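PDB 2VOS: folylpolyglutamate synthase protein FOLC from Mycobacterium tuberculosis, which probably adds L-glutamate to dihydropteroate and, repeatedly, to tetrahydrofolates in ATP-dependent ligase reactions that need magnesium. Local coordinates for residues Arg92-Val105 with Ile108-Tyr120. Residues are numbered along the deposited sequence; the frame is centred on the assembly and turned at random.
Sequences RTGRTTSPHLQSPV and ISIDGKPISPAQY. With CO (cobalt (II) ion), chain E.
OD2 of D111 is gripped by two nitrogens of R92, by NH1 at 2.9 Å and weakly by NE at 3.2 Å. NE of R92 makes its better bond to D111 OD1 at 2.9 Å, so the salt bridge is side-on, with each oxygen met on its syn side. The two planar groups lie nearly coplanar, 18° apart. R92 gets there on an extended chain whose CG stands anti to the backbone N (chi1 -174°), while CG2 of I110 sits over one face of its guanidinium. Next to this pair, strands 93-96 and 108-110 run antiparallel. R95 and S109 form a hydrogen-bonded pair, R95 N to S109 O at 2.8 Å and S109 N to R95 O in return, and D111 N bonds to T93 O. The type I' turn I110-K113 then folds the chain back into edge strand 113-114. On the face bearing R95 and S109, CB of S109 lies over the R95 guanidinium, offset toward its rim. A bend at chi3 (39°) turns this group back over the hairpin, where one water joins R95 NH2 to S109 OG and another links S109 OG to R95 O. The NE of R95 is salt-bridged to D83, which also takes a hydrogen bond from T93 OG1. The loop from strand 93-96 to the 3-10 turn at P104 carries S98, whose carbonyl O binds cobalt at 2.2 Å, together with T76 and E174. Beyond it, V105 packs against P114, P117 and Y120, its CG2 lying 3.9 Å from P114 CB. CB of P104 meets the Y120 phenol 3.4 Å from OH, the hydroxyl that bonds to E31. Thus the ion pair and waters fasten the hairpin at the antiparallel edge of the mixed sheet that includes strands 66-70 and 170-174, the apolar patch packs the 3-10 turn on P114 and the start of helix 117-140, and D83 probably offsets the R95 charge beside the paired strands.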
# COMPACT_ATOMS: atom_id res chain seq x y z
N ARG A 92 -2.68 15.85 14.84
CA ARG A 92 -2.76 14.51 15.29
C ARG A 92 -3.44 13.74 14.20
O ARG A 92 -4.51 14.16 13.71
CB ARG A 92 -3.59 14.48 16.57
CG ARG A 92 -3.59 13.15 17.16
CD ARG A 92 -4.17 13.16 18.58
NE ARG A 92 -3.68 11.94 19.13
CZ ARG A 92 -4.32 11.25 20.04
NH1 ARG A 92 -3.77 10.15 20.49
NH2 ARG A 92 -5.47 11.71 20.51
N THR A 93 -2.81 12.65 13.75
CA THR A 93 -3.40 11.92 12.61
C THR A 93 -4.05 10.57 13.01
O THR A 93 -3.70 9.95 14.03
CB THR A 93 -2.33 11.52 11.56
OG1 THR A 93 -1.28 10.83 12.25
CG2 THR A 93 -1.79 12.77 10.84
N GLY A 94 -4.98 10.13 12.20
CA GLY A 94 -5.36 8.71 12.21
C GLY A 94 -5.12 8.25 10.79
O GLY A 94 -5.31 9.02 9.84
N ARG A 95 -4.70 7.00 10.62
CA ARG A 95 -4.43 6.51 9.30
C ARG A 95 -4.95 5.06 9.18
O ARG A 95 -4.71 4.21 10.08
CB ARG A 95 -2.91 6.55 9.00
CG ARG A 95 -2.59 5.75 7.73
CD ARG A 95 -1.13 5.94 7.26
NE ARG A 95 -0.12 6.00 8.36
CZ ARG A 95 0.40 4.92 8.96
NH1 ARG A 95 -0.02 3.67 8.64
NH2 ARG A 95 1.36 5.08 9.87
N THR A 96 -5.67 4.78 8.10
CA THR A 96 -6.10 3.43 7.89
C THR A 96 -5.54 3.00 6.55
O THR A 96 -5.65 3.71 5.54
CB THR A 96 -7.62 3.20 8.09
OG1 THR A 96 -7.93 1.82 7.84
CG2 THR A 96 -8.51 4.10 7.22
N THR A 97 -4.84 1.87 6.57
CA THR A 97 -4.22 1.34 5.38
C THR A 97 -4.55 -0.15 5.24
O THR A 97 -5.09 -0.76 6.15
CB THR A 97 -2.66 1.45 5.40
OG1 THR A 97 -2.18 0.93 6.66
CG2 THR A 97 -2.17 2.94 5.23
N SER A 98 -4.26 -0.70 4.05
CA SER A 98 -4.51 -2.09 3.75
C SER A 98 -3.66 -2.49 2.53
O SER A 98 -3.11 -1.62 1.78
CB SER A 98 -5.99 -2.38 3.54
OG SER A 98 -6.43 -1.55 2.50
N PRO A 99 -3.43 -3.81 2.40
CA PRO A 99 -3.76 -4.79 3.44
C PRO A 99 -2.73 -4.66 4.61
O PRO A 99 -1.82 -3.87 4.50
CB PRO A 99 -3.58 -6.16 2.74
CG PRO A 99 -3.05 -5.88 1.36
CD PRO A 99 -2.76 -4.38 1.23
N HIS A 100 -2.84 -5.43 5.68
CA HIS A 100 -1.72 -5.48 6.66
C HIS A 100 -0.65 -6.50 6.22
O HIS A 100 -0.95 -7.49 5.50
CB HIS A 100 -2.22 -5.78 8.09
CG HIS A 100 -2.80 -7.16 8.28
ND1 HIS A 100 -4.16 -7.42 8.22
CD2 HIS A 100 -2.21 -8.35 8.60
CE1 HIS A 100 -4.37 -8.71 8.46
NE2 HIS A 100 -3.20 -9.29 8.69
N LEU A 101 0.60 -6.24 6.60
CA LEU A 101 1.71 -7.13 6.36
C LEU A 101 1.78 -8.23 7.40
O LEU A 101 1.84 -9.41 7.05
CB LEU A 101 3.02 -6.36 6.48
CG LEU A 101 3.57 -5.56 5.33
CD1 LEU A 101 4.78 -4.82 5.84
CD2 LEU A 101 3.99 -6.45 4.13
N GLN A 102 1.84 -7.83 8.67
CA GLN A 102 2.05 -8.83 9.76
C GLN A 102 0.90 -8.99 10.74
O GLN A 102 0.56 -10.12 11.15
CB GLN A 102 3.29 -8.49 10.56
CG GLN A 102 4.50 -8.33 9.70
CD GLN A 102 5.63 -7.70 10.49
OE1 GLN A 102 5.90 -6.47 10.39
NE2 GLN A 102 6.34 -8.54 11.27
N SER A 103 0.29 -7.87 11.14
CA SER A 103 -0.74 -7.91 12.16
C SER A 103 -1.85 -6.95 11.77
O SER A 103 -1.58 -5.90 11.23
CB SER A 103 -0.14 -7.53 13.53
OG SER A 103 -1.18 -7.29 14.46
N PRO A 104 -3.12 -7.31 12.04
CA PRO A 104 -4.14 -6.40 11.62
C PRO A 104 -4.11 -5.04 12.36
O PRO A 104 -4.72 -4.09 11.87
CB PRO A 104 -5.45 -7.14 11.96
CG PRO A 104 -5.09 -8.12 12.99
CD PRO A 104 -3.66 -8.52 12.70
N VAL A 105 -3.43 -4.93 13.52
CA VAL A 105 -3.31 -3.60 14.17
C VAL A 105 -2.72 -2.58 13.19
O VAL A 105 -2.92 -1.34 13.35
CB VAL A 105 -2.46 -3.61 15.53
CG1 VAL A 105 -3.04 -4.60 16.48
CG2 VAL A 105 -0.96 -3.91 15.32
N ILE A 108 -4.98 0.26 11.60
CA ILE A 108 -5.48 1.46 12.28
C ILE A 108 -4.35 2.05 13.08
O ILE A 108 -3.91 1.45 14.07
CB ILE A 108 -6.66 1.11 13.24
CG1 ILE A 108 -7.72 0.27 12.48
CG2 ILE A 108 -7.23 2.41 13.94
CD1 ILE A 108 -8.82 -0.39 13.38
N SER A 109 -3.89 3.23 12.67
CA SER A 109 -2.79 3.90 13.31
C SER A 109 -3.25 5.24 13.80
O SER A 109 -4.08 5.88 13.16
CB SER A 109 -1.64 4.11 12.31
OG SER A 109 -1.15 2.83 11.86
N ILE A 110 -2.72 5.64 14.94
CA ILE A 110 -2.97 7.02 15.51
C ILE A 110 -1.60 7.57 15.83
O ILE A 110 -0.77 6.80 16.35
CB ILE A 110 -3.78 6.94 16.85
CG1 ILE A 110 -5.15 6.23 16.65
CG2 ILE A 110 -3.91 8.40 17.49
CD1 ILE A 110 -6.08 6.97 15.80
N ASP A 111 -1.35 8.82 15.44
CA ASP A 111 -0.10 9.52 15.71
C ASP A 111 1.03 8.80 15.01
O ASP A 111 2.14 8.81 15.52
CB ASP A 111 0.22 9.52 17.22
CG ASP A 111 -0.85 10.27 18.05
OD1 ASP A 111 -1.18 11.43 17.69
OD2 ASP A 111 -1.32 9.71 19.08
N GLY A 112 0.78 8.14 13.87
CA GLY A 112 1.86 7.51 13.09
C GLY A 112 2.25 6.10 13.54
O GLY A 112 3.20 5.56 13.04
N LYS A 113 1.52 5.52 14.49
CA LYS A 113 1.83 4.19 15.04
C LYS A 113 0.59 3.30 15.09
O LYS A 113 -0.48 3.76 15.42
CB LYS A 113 2.35 4.30 16.50
CG LYS A 113 3.67 5.12 16.62
CD LYS A 113 3.88 5.55 18.10
N PRO A 114 0.75 2.00 14.81
CA PRO A 114 -0.40 1.12 14.93
C PRO A 114 -0.96 1.20 16.34
O PRO A 114 -0.19 1.34 17.32
CB PRO A 114 0.21 -0.26 14.71
CG PRO A 114 1.42 0.02 13.77
CD PRO A 114 1.97 1.33 14.34
N ILE A 115 -2.27 1.08 16.47
CA ILE A 115 -2.83 0.94 17.82
C ILE A 115 -2.40 -0.39 18.45
O ILE A 115 -1.90 -1.29 17.77
CB ILE A 115 -4.38 1.04 17.83
CG1 ILE A 115 -5.01 -0.11 17.02
CG2 ILE A 115 -4.82 2.44 17.32
CD1 ILE A 115 -6.52 -0.08 17.03
N SER A 116 -2.58 -0.54 19.76
CA SER A 116 -2.16 -1.82 20.40
C SER A 116 -3.21 -2.90 20.19
O SER A 116 -4.37 -2.63 19.83
CB SER A 116 -1.94 -1.60 21.91
OG SER A 116 -3.24 -1.30 22.45
N PRO A 117 -2.81 -4.16 20.36
CA PRO A 117 -3.81 -5.19 20.26
C PRO A 117 -5.02 -4.91 21.24
O PRO A 117 -6.14 -5.16 20.90
CB PRO A 117 -3.02 -6.46 20.69
CG PRO A 117 -1.58 -6.15 20.12
CD PRO A 117 -1.44 -4.69 20.55
N ALA A 118 -4.77 -4.41 22.44
CA ALA A 118 -5.86 -4.15 23.38
C ALA A 118 -6.88 -3.09 22.81
O ALA A 118 -8.10 -3.25 22.88
CB ALA A 118 -5.24 -3.73 24.74
N GLN A 119 -6.36 -2.03 22.22
CA GLN A 119 -7.19 -0.99 21.68
C GLN A 119 -7.95 -1.53 20.49
O GLN A 119 -9.07 -1.07 20.23
CB GLN A 119 -6.31 0.15 21.20
CG GLN A 119 -5.92 1.12 22.33
CD GLN A 119 -4.56 1.84 22.15
OE1 GLN A 119 -3.82 1.71 21.15
NE2 GLN A 119 -4.22 2.60 23.17
N TYR A 120 -7.32 -2.45 19.71
CA TYR A 120 -7.98 -2.98 18.49
C TYR A 120 -9.20 -3.78 18.92
O TYR A 120 -10.30 -3.65 18.36
CB TYR A 120 -6.97 -3.84 17.72
CG TYR A 120 -7.45 -4.56 16.47
CD1 TYR A 120 -7.30 -3.98 15.21
CD2 TYR A 120 -8.00 -5.84 16.53
CE1 TYR A 120 -7.71 -4.65 14.03
CE2 TYR A 120 -8.43 -6.54 15.31
CZ TYR A 120 -8.26 -5.92 14.09
OH TYR A 120 -8.62 -6.54 12.89
CO CO E . -1.98 -0.63 0.16
O HOH W 1 -1.59 7.85 12.27
O HOH W 2 -2.68 2.41 9.45
O HOH W 3 1.61 3.03 11.61
O HOH W 4 -3.18 -1.81 -1.20
O HOH W 5 -0.47 -2.09 0.16